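Local atomic coordinates of transmembrane oligosaccharyl transferase (Archaeoglobus fulgidus, PDB entry 3WAJ), a protein that belongs to the archaeal AglB/STT3 family, joining a GT-C type transmembrane helical part to soluble domains, and binds a zinc ion. Residues Ile164-Trp169 / Leu213-Gly218; Pro84-Leu89 / Gly158-His163. One frame throughout, in Å; residues are numbered along the deposited sequence.

Contact 1: Ile164-Trp169 / Leu213-Gly218. With SO4 (sulfate ion), chain C.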
loop_
_atom_site.group_PDB
_atom_site.type_symbol
_atom_site.label_atom_id
_atom_site.label_comp_id
_atom_site.label_asym_id
_atom_site.label_seq_id
_atom_site.Cartn_x
_atom_site.Cartn_y
_atom_site.Cartn_z
ATOM N N ILE A 164 -5.370 -11.306 4.350
ATOM C CA ILE A 164 -5.438 -12.661 4.889
ATOM C C ILE A 164 -6.898 -13.056 5.067
ATOM O O ILE A 164 -7.265 -14.201 4.826
ATOM C CB ILE A 164 -4.621 -12.857 6.206
ATOM C CG1 ILE A 164 -4.766 -14.300 6.717
ATOM C CG2 ILE A 164 -5.046 -11.873 7.283
ATOM C CD1 ILE A 164 -4.139 -15.345 5.802
ATOM N N TRP A 165 -7.742 -12.092 5.430
ATOM C CA TRP A 165 -9.141 -12.396 5.713
ATOM C C TRP A 165 -9.994 -12.563 4.471
ATOM O O TRP A 165 -11.019 -13.253 4.504
ATOM C CB TRP A 165 -9.732 -11.356 6.662
ATOM C CG TRP A 165 -8.979 -11.329 7.965
ATOM C CD1 TRP A 165 -8.106 -10.369 8.396
ATOM C CD2 TRP A 165 -9.019 -12.326 8.991
ATOM N NE1 TRP A 165 -7.612 -10.702 9.634
ATOM C CE2 TRP A 165 -8.158 -11.899 10.024
ATOM C CE3 TRP A 165 -9.706 -13.533 9.140
ATOM C CZ2 TRP A 165 -7.960 -12.647 11.197
ATOM C CZ3 TRP A 165 -9.511 -14.274 10.299
ATOM C CH2 TRP A 165 -8.645 -13.827 11.314
ATOM N N GLU A 166 -9.590 -11.919 3.382
ATOM C CA GLU A 166 -10.186 -12.213 2.093
ATOM C C GLU A 166 -9.974 -13.693 1.819
ATOM O O GLU A 166 -10.912 -14.414 1.509
ATOM C CB GLU A 166 -9.517 -11.404 0.986
ATOM C CG GLU A 166 -9.823 -9.942 0.984
ATOM C CD GLU A 166 -9.056 -9.226 -0.097
ATOM O OE1 GLU A 166 -8.183 -8.395 0.243
ATOM O OE2 GLU A 166 -9.302 -9.513 -1.290
ATOM N N ALA A 167 -8.730 -14.148 1.942
ATOM C CA ALA A 167 -8.432 -15.554 1.679
ATOM C C ALA A 167 -9.189 -16.474 2.639
ATOM O O ALA A 167 -9.837 -17.434 2.219
ATOM C CB ALA A 167 -6.942 -15.822 1.735
ATOM N N PHE A 168 -9.130 -16.158 3.925
ATOM C CA PHE A 168 -9.742 -16.994 4.948
ATOM C C PHE A 168 -11.255 -17.124 4.733
ATOM O O PHE A 168 -11.786 -18.226 4.731
ATOM C CB PHE A 168 -9.427 -16.432 6.342
ATOM C CG PHE A 168 -9.894 -17.305 7.484
ATOM C CD1 PHE A 168 -8.988 -18.072 8.194
ATOM C CD2 PHE A 168 -11.234 -17.331 7.863
ATOM C CE1 PHE A 168 -9.402 -18.859 9.251
ATOM C CE2 PHE A 168 -11.660 -18.124 8.911
ATOM C CZ PHE A 168 -10.741 -18.890 9.610
ATOM N N TRP A 169 -11.961 -16.015 4.557
ATOM C CA TRP A 169 -13.407 -16.122 4.408
ATOM C C TRP A 169 -13.832 -16.657 3.035
ATOM O O TRP A 169 -14.891 -17.277 2.915
ATOM C CB TRP A 169 -14.121 -14.803 4.773
ATOM C CG TRP A 169 -13.934 -14.427 6.234
ATOM C CD1 TRP A 169 -13.273 -13.331 6.728
ATOM C CD2 TRP A 169 -14.384 -15.169 7.383
ATOM N NE1 TRP A 169 -13.298 -13.342 8.104
ATOM C CE2 TRP A 169 -13.967 -14.459 8.532
ATOM C CE3 TRP A 169 -15.097 -16.361 7.549
ATOM C CZ2 TRP A 169 -14.247 -14.907 9.835
ATOM C CZ3 TRP A 169 -15.375 -16.803 8.834
ATOM C CH2 TRP A 169 -14.948 -16.079 9.963
ATOM N N LEU A 213 -17.738 -8.327 4.422
ATOM C CA LEU A 213 -17.486 -7.383 5.518
ATOM C C LEU A 213 -15.979 -7.189 5.750
ATOM O O LEU A 213 -15.563 -6.241 6.419
ATOM C CB LEU A 213 -18.222 -7.793 6.802
ATOM C CG LEU A 213 -19.755 -7.730 6.775
ATOM C CD1 LEU A 213 -20.378 -7.929 8.166
ATOM C CD2 LEU A 213 -20.223 -6.416 6.167
ATOM N N SER A 214 -15.163 -8.079 5.186
ATOM C CA SER A 214 -13.705 -7.921 5.245
ATOM C C SER A 214 -13.211 -7.101 4.073
ATOM O O SER A 214 -12.207 -6.399 4.162
ATOM C CB SER A 214 -12.994 -9.275 5.227
ATOM O OG SER A 214 -13.369 -10.063 6.323
ATOM N N TRP A 215 -13.936 -7.207 2.969
ATOM C CA TRP A 215 -13.540 -6.596 1.713
ATOM C C TRP A 215 -14.793 -6.348 0.857
ATOM O O TRP A 215 -15.490 -7.302 0.474
ATOM C CB TRP A 215 -12.591 -7.551 0.998
ATOM C CG TRP A 215 -11.904 -6.970 -0.195
ATOM C CD1 TRP A 215 -11.190 -5.806 -0.243
ATOM C CD2 TRP A 215 -11.832 -7.544 -1.507
ATOM N NE1 TRP A 215 -10.689 -5.617 -1.505
ATOM C CE2 TRP A 215 -11.064 -6.679 -2.306
ATOM C CE3 TRP A 215 -12.345 -8.719 -2.085
ATOM C CZ2 TRP A 215 -10.794 -6.931 -3.659
ATOM C CZ3 TRP A 215 -12.074 -8.984 -3.435
ATOM C CH2 TRP A 215 -11.305 -8.090 -4.203
ATOM N N GLY A 216 -15.069 -5.077 0.556
ATOM C CA GLY A 216 -16.297 -4.688 -0.132
ATOM C C GLY A 216 -16.538 -5.334 -1.492
ATOM O O GLY A 216 -17.688 -5.561 -1.890
ATOM N N ALA A 217 -15.447 -5.639 -2.194
ATOM C CA ALA A 217 -15.496 -6.267 -3.514
ATOM C C ALA A 217 -15.809 -7.753 -3.413
ATOM O O ALA A 217 -15.917 -8.443 -4.434
ATOM C CB ALA A 217 -14.181 -6.057 -4.242
ATOM N N GLY A 218 -15.957 -8.235 -2.179
ATOM C CA GLY A 218 -16.148 -9.650 -1.904
ATOM C C GLY A 218 -17.478 -10.210 -2.343
ATOM O O GLY A 218 -17.690 -11.426 -2.284
HETATM S S SO4 C . -7.614 -2.865 -1.068
HETATM O O1 SO4 C . -7.226 -2.042 0.085
HETATM O O2 SO4 C . -8.542 -2.085 -1.893
HETATM O O3 SO4 C . -6.410 -3.200 -1.830
HETATM O O4 SO4 C . -8.274 -4.113 -0.667
#

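Contact 2: Pro84-Leu89 / Gly158-His163. With ZN (zinc ion), chain B; SO4 (sulfate ion), chain C.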
loop_
_atom_site.group_PDB
_atom_site.type_symbol
_atom_site.label_atom_id
_atom_site.label_comp_id
_atom_site.label_asym_id
_atom_site.label_seq_id
_atom_site.Cartn_x
_atom_site.Cartn_y
_atom_site.Cartn_z
ATOM N N PRO A 84 -15.684 -3.442 8.000
ATOM C CA PRO A 84 -15.960 -3.576 9.430
ATOM C C PRO A 84 -15.423 -4.860 10.049
ATOM O O PRO A 84 -15.171 -4.835 11.253
ATOM C CB PRO A 84 -17.496 -3.537 9.510
ATOM C CG PRO A 84 -17.986 -3.839 8.104
ATOM C CD PRO A 84 -16.918 -3.307 7.197
ATOM N N PHE A 85 -15.238 -5.942 9.293
ATOM C CA PHE A 85 -14.752 -7.164 9.939
ATOM C C PHE A 85 -13.481 -6.940 10.762
ATOM O O PHE A 85 -13.428 -7.239 11.963
ATOM C CB PHE A 85 -14.516 -8.326 8.969
ATOM C CG PHE A 85 -13.829 -9.495 9.633
ATOM C CD1 PHE A 85 -12.480 -9.735 9.427
ATOM C CD2 PHE A 85 -14.523 -10.311 10.526
ATOM C CE1 PHE A 85 -11.829 -10.787 10.077
ATOM C CE2 PHE A 85 -13.885 -11.379 11.177
ATOM C CZ PHE A 85 -12.533 -11.617 10.953
ATOM N N LEU A 86 -12.445 -6.414 10.112
ATOM C CA LEU A 86 -11.150 -6.255 10.777
ATOM C C LEU A 86 -11.200 -5.084 11.738
ATOM O O LEU A 86 -10.585 -5.140 12.798
ATOM C CB LEU A 86 -10.028 -6.039 9.758
ATOM C CG LEU A 86 -8.666 -6.718 9.962
ATOM C CD1 LEU A 86 -7.536 -5.902 9.301
ATOM C CD2 LEU A 86 -8.357 -7.014 11.423
ATOM N N VAL A 87 -11.918 -4.017 11.380
ATOM C CA VAL A 87 -12.044 -2.909 12.320
ATOM C C VAL A 87 -12.647 -3.421 13.636
ATOM O O VAL A 87 -12.081 -3.202 14.691
ATOM C CB VAL A 87 -12.850 -1.709 11.765
ATOM C CG1 VAL A 87 -12.921 -0.605 12.833
ATOM C CG2 VAL A 87 -12.191 -1.150 10.513
ATOM N N TYR A 88 -13.769 -4.134 13.574
ATOM C CA TYR A 88 -14.365 -4.653 14.793
ATOM C C TYR A 88 -13.516 -5.729 15.439
ATOM O O TYR A 88 -13.276 -5.648 16.638
ATOM C CB TYR A 88 -15.831 -5.080 14.588
ATOM C CG TYR A 88 -16.752 -3.886 14.464
ATOM C CD1 TYR A 88 -17.153 -3.177 15.587
ATOM C CD2 TYR A 88 -17.171 -3.433 13.225
ATOM C CE1 TYR A 88 -17.979 -2.061 15.476
ATOM C CE2 TYR A 88 -17.995 -2.330 13.103
ATOM C CZ TYR A 88 -18.398 -1.648 14.231
ATOM O OH TYR A 88 -19.219 -0.544 14.103
ATOM N N LEU A 89 -13.038 -6.713 14.672
ATOM C CA LEU A 89 -12.118 -7.719 15.241
ATOM C C LEU A 89 -11.010 -7.067 16.072
ATOM O O LEU A 89 -10.759 -7.470 17.218
ATOM C CB LEU A 89 -11.501 -8.619 14.162
ATOM C CG LEU A 89 -10.535 -9.697 14.691
ATOM C CD1 LEU A 89 -11.198 -10.546 15.785
ATOM C CD2 LEU A 89 -10.033 -10.605 13.573
ATOM N N GLY A 158 2.286 -8.340 12.607
ATOM C CA GLY A 158 2.354 -6.915 12.326
ATOM C C GLY A 158 1.712 -6.446 11.027
ATOM O O GLY A 158 1.401 -5.260 10.907
ATOM N N PHE A 159 1.508 -7.333 10.048
ATOM C CA PHE A 159 0.855 -6.883 8.825
ATOM C C PHE A 159 -0.660 -6.969 8.918
ATOM O O PHE A 159 -1.313 -7.713 8.175
ATOM C CB PHE A 159 1.353 -7.590 7.562
ATOM C CG PHE A 159 1.231 -6.727 6.341
ATOM C CD1 PHE A 159 2.281 -5.899 5.960
ATOM C CD2 PHE A 159 0.035 -6.662 5.633
ATOM C CE1 PHE A 159 2.164 -5.057 4.862
ATOM C CE2 PHE A 159 -0.103 -5.821 4.517
ATOM C CZ PHE A 159 0.959 -5.013 4.135
ATOM N N ASN A 160 -1.216 -6.177 9.827
ATOM C CA ASN A 160 -2.629 -6.252 10.139
ATOM C C ASN A 160 -3.494 -5.613 9.057
ATOM O O ASN A 160 -3.949 -4.476 9.199
ATOM C CB ASN A 160 -2.907 -5.600 11.492
ATOM C CG ASN A 160 -4.330 -5.773 11.910
ATOM O OD1 ASN A 160 -4.921 -6.834 11.690
ATOM N ND2 ASN A 160 -4.914 -4.726 12.472
ATOM N N ASP A 161 -3.709 -6.359 7.976
ATOM C CA ASP A 161 -4.448 -5.884 6.818
ATOM C C ASP A 161 -5.509 -6.951 6.511
ATOM O O ASP A 161 -5.488 -8.038 7.104
ATOM C CB ASP A 161 -3.489 -5.664 5.633
ATOM C CG ASP A 161 -4.035 -4.705 4.596
ATOM O OD1 ASP A 161 -5.262 -4.444 4.571
ATOM O OD2 ASP A 161 -3.228 -4.210 3.789
ATOM N N HIS A 162 -6.437 -6.647 5.607
ATOM C CA HIS A 162 -7.572 -7.531 5.394
ATOM C C HIS A 162 -7.321 -8.638 4.355
ATOM O O HIS A 162 -8.200 -9.469 4.110
ATOM C CB HIS A 162 -8.819 -6.715 5.021
ATOM C CG HIS A 162 -8.644 -5.866 3.799
ATOM N ND1 HIS A 162 -8.856 -4.500 3.804
ATOM C CD2 HIS A 162 -8.282 -6.184 2.531
ATOM C CE1 HIS A 162 -8.631 -4.016 2.589
ATOM N NE2 HIS A 162 -8.282 -5.020 1.803
ATOM N N HIS A 163 -6.139 -8.657 3.742
ATOM C CA HIS A 163 -5.895 -9.615 2.648
ATOM C C HIS A 163 -5.880 -11.069 3.144
ATOM O O HIS A 163 -6.319 -11.977 2.435
ATOM C CB HIS A 163 -4.619 -9.278 1.843
ATOM C CG HIS A 163 -4.554 -7.865 1.373
ATOM N ND1 HIS A 163 -5.389 -7.364 0.384
ATOM C CD2 HIS A 163 -3.768 -6.816 1.746
ATOM C CE1 HIS A 163 -5.122 -6.083 0.188
ATOM N NE2 HIS A 163 -4.131 -5.739 0.996
HETATM ZN ZN ZN B . -3.499 -3.777 1.646
HETATM S S SO4 C . -7.614 -2.865 -1.068
HETATM O O1 SO4 C . -7.226 -2.042 0.085
HETATM O O2 SO4 C . -8.542 -2.085 -1.893
HETATM O O3 SO4 C . -6.410 -3.200 -1.830
HETATM O O4 SO4 C . -8.274 -4.113 -0.667
HETATM O O HOH W 1 -5.499 -3.078 2.469
HETATM O O HOH W 2 -3.801 -2.971 -0.715
HETATM O O HOH W 3 -1.572 -2.804 1.435
#

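Contact 1: Ile164-Trp169 / Leu213-Gly218
Glu166 lays its carboxylate over one face of the Trp215 indole. The two planes are 21° apart, which makes this a stack, and OE2 of Glu166 stands 3.1 Å above the indole plane, over its centre. The acid gets there by a long reach: its CG lies beside the backbone N and the chain beyond is extended (chi2 177°). The indole is sandwiched, because CB of Ala217 lies against its opposite face, 3.4 Å above the plane and toward the rim. The stack leaves both acid oxygens engaged: OE2 is hydrogen-bonded to Tyr429 OH and OE1 to His163 ND1, so Glu166 is a second-shell partner of a zinc ligand and probably helps fix the turn of that imidazole. Trp215 NE1 gives a weak hydrogen bond to O4 of the sulfate ion (3.0 Å, 123°), which is also hydrogen-bonded to His162, Arg426 and His81. Farther along, Ser214 OG meets Trp169 CD1 obliquely at 3.3 Å and Trp165 CB at 3.9 Å; both are packing contacts with carbon atoms, and the polar partner of OG is the Leu210 carbonyl. Trp215 is the first residue to leave helical geometry after helix 199-214, so the contact packs that helix end and the turn following it against the start of helix 163-181, while Phe85 of helix 84-96 meets both Trp165 and Trp169 edge-to-face.

Contact 2: Pro84-Leu89 / Gly158-His163
Leu86 and Asn160 reach each other from opposite directions: the first torsion of Leu86 is about 40° off a staggered value (chi1 -140°) and turns both methyls to the loop, while that of Asn160 is staggered, with CG opposite the backbone N (chi1 -175°). As a result Asn160 OD1 lies 3.5 Å from Leu86 CD2, while Leu86 CD1 rests 3.6 Å from backbone C of Asp161. These are van der Waals contacts of an aliphatic side chain on a loop that turns tightly, with successive inverse gamma turns centred on Phe159 and Asn160. Beyond the leucine, the loop supplies metal ligands: Asp161 OD2 and His163 NE2 each bind zinc at 2.2 Å, and Asp47 and waters belong to the same site. The other oxygen, Asp161 OD1, accepts His162 N at 2.7 Å on its anti side, tilted from the carboxylate plane, a bond that should restrain the carboxylate's rotation. His162 in turn donates through NE2 to sulfate O4 (2.6 Å, 148°), and its ND1 pairs with Tyr51 OH. The loop runs from helix 150-153 into helix 163-181, with Leu86 of helix 84-96 packed against it and against Tyr51 of helix 47-60 and Ile112 of helix 102-118.

From the N terminus, contact 2 opens first at the start of helix 84-96 and closes at 158-163 after 68 intervening residues, mostly helical, including helices 102-118, 121-131 and 134-144. Contact 1 begins at the very next residue, Ile164, and closes, after 43 intervening residues, at the end of helix 199-214. The two loops therefore follow in series, neither enclosing nor crossing the other. In space they adjoin, with centres 10 Å apart: Leu213 O lies 2.9 Å from Phe85 N, a probable hydrogen bond that ties helix 199-214 to helix 84-96. Both contacts touch the same sulfate ion, and together they tie the ends of helices 84-96 and 199-214 to the zinc-bearing loop and helix 163-181 after it.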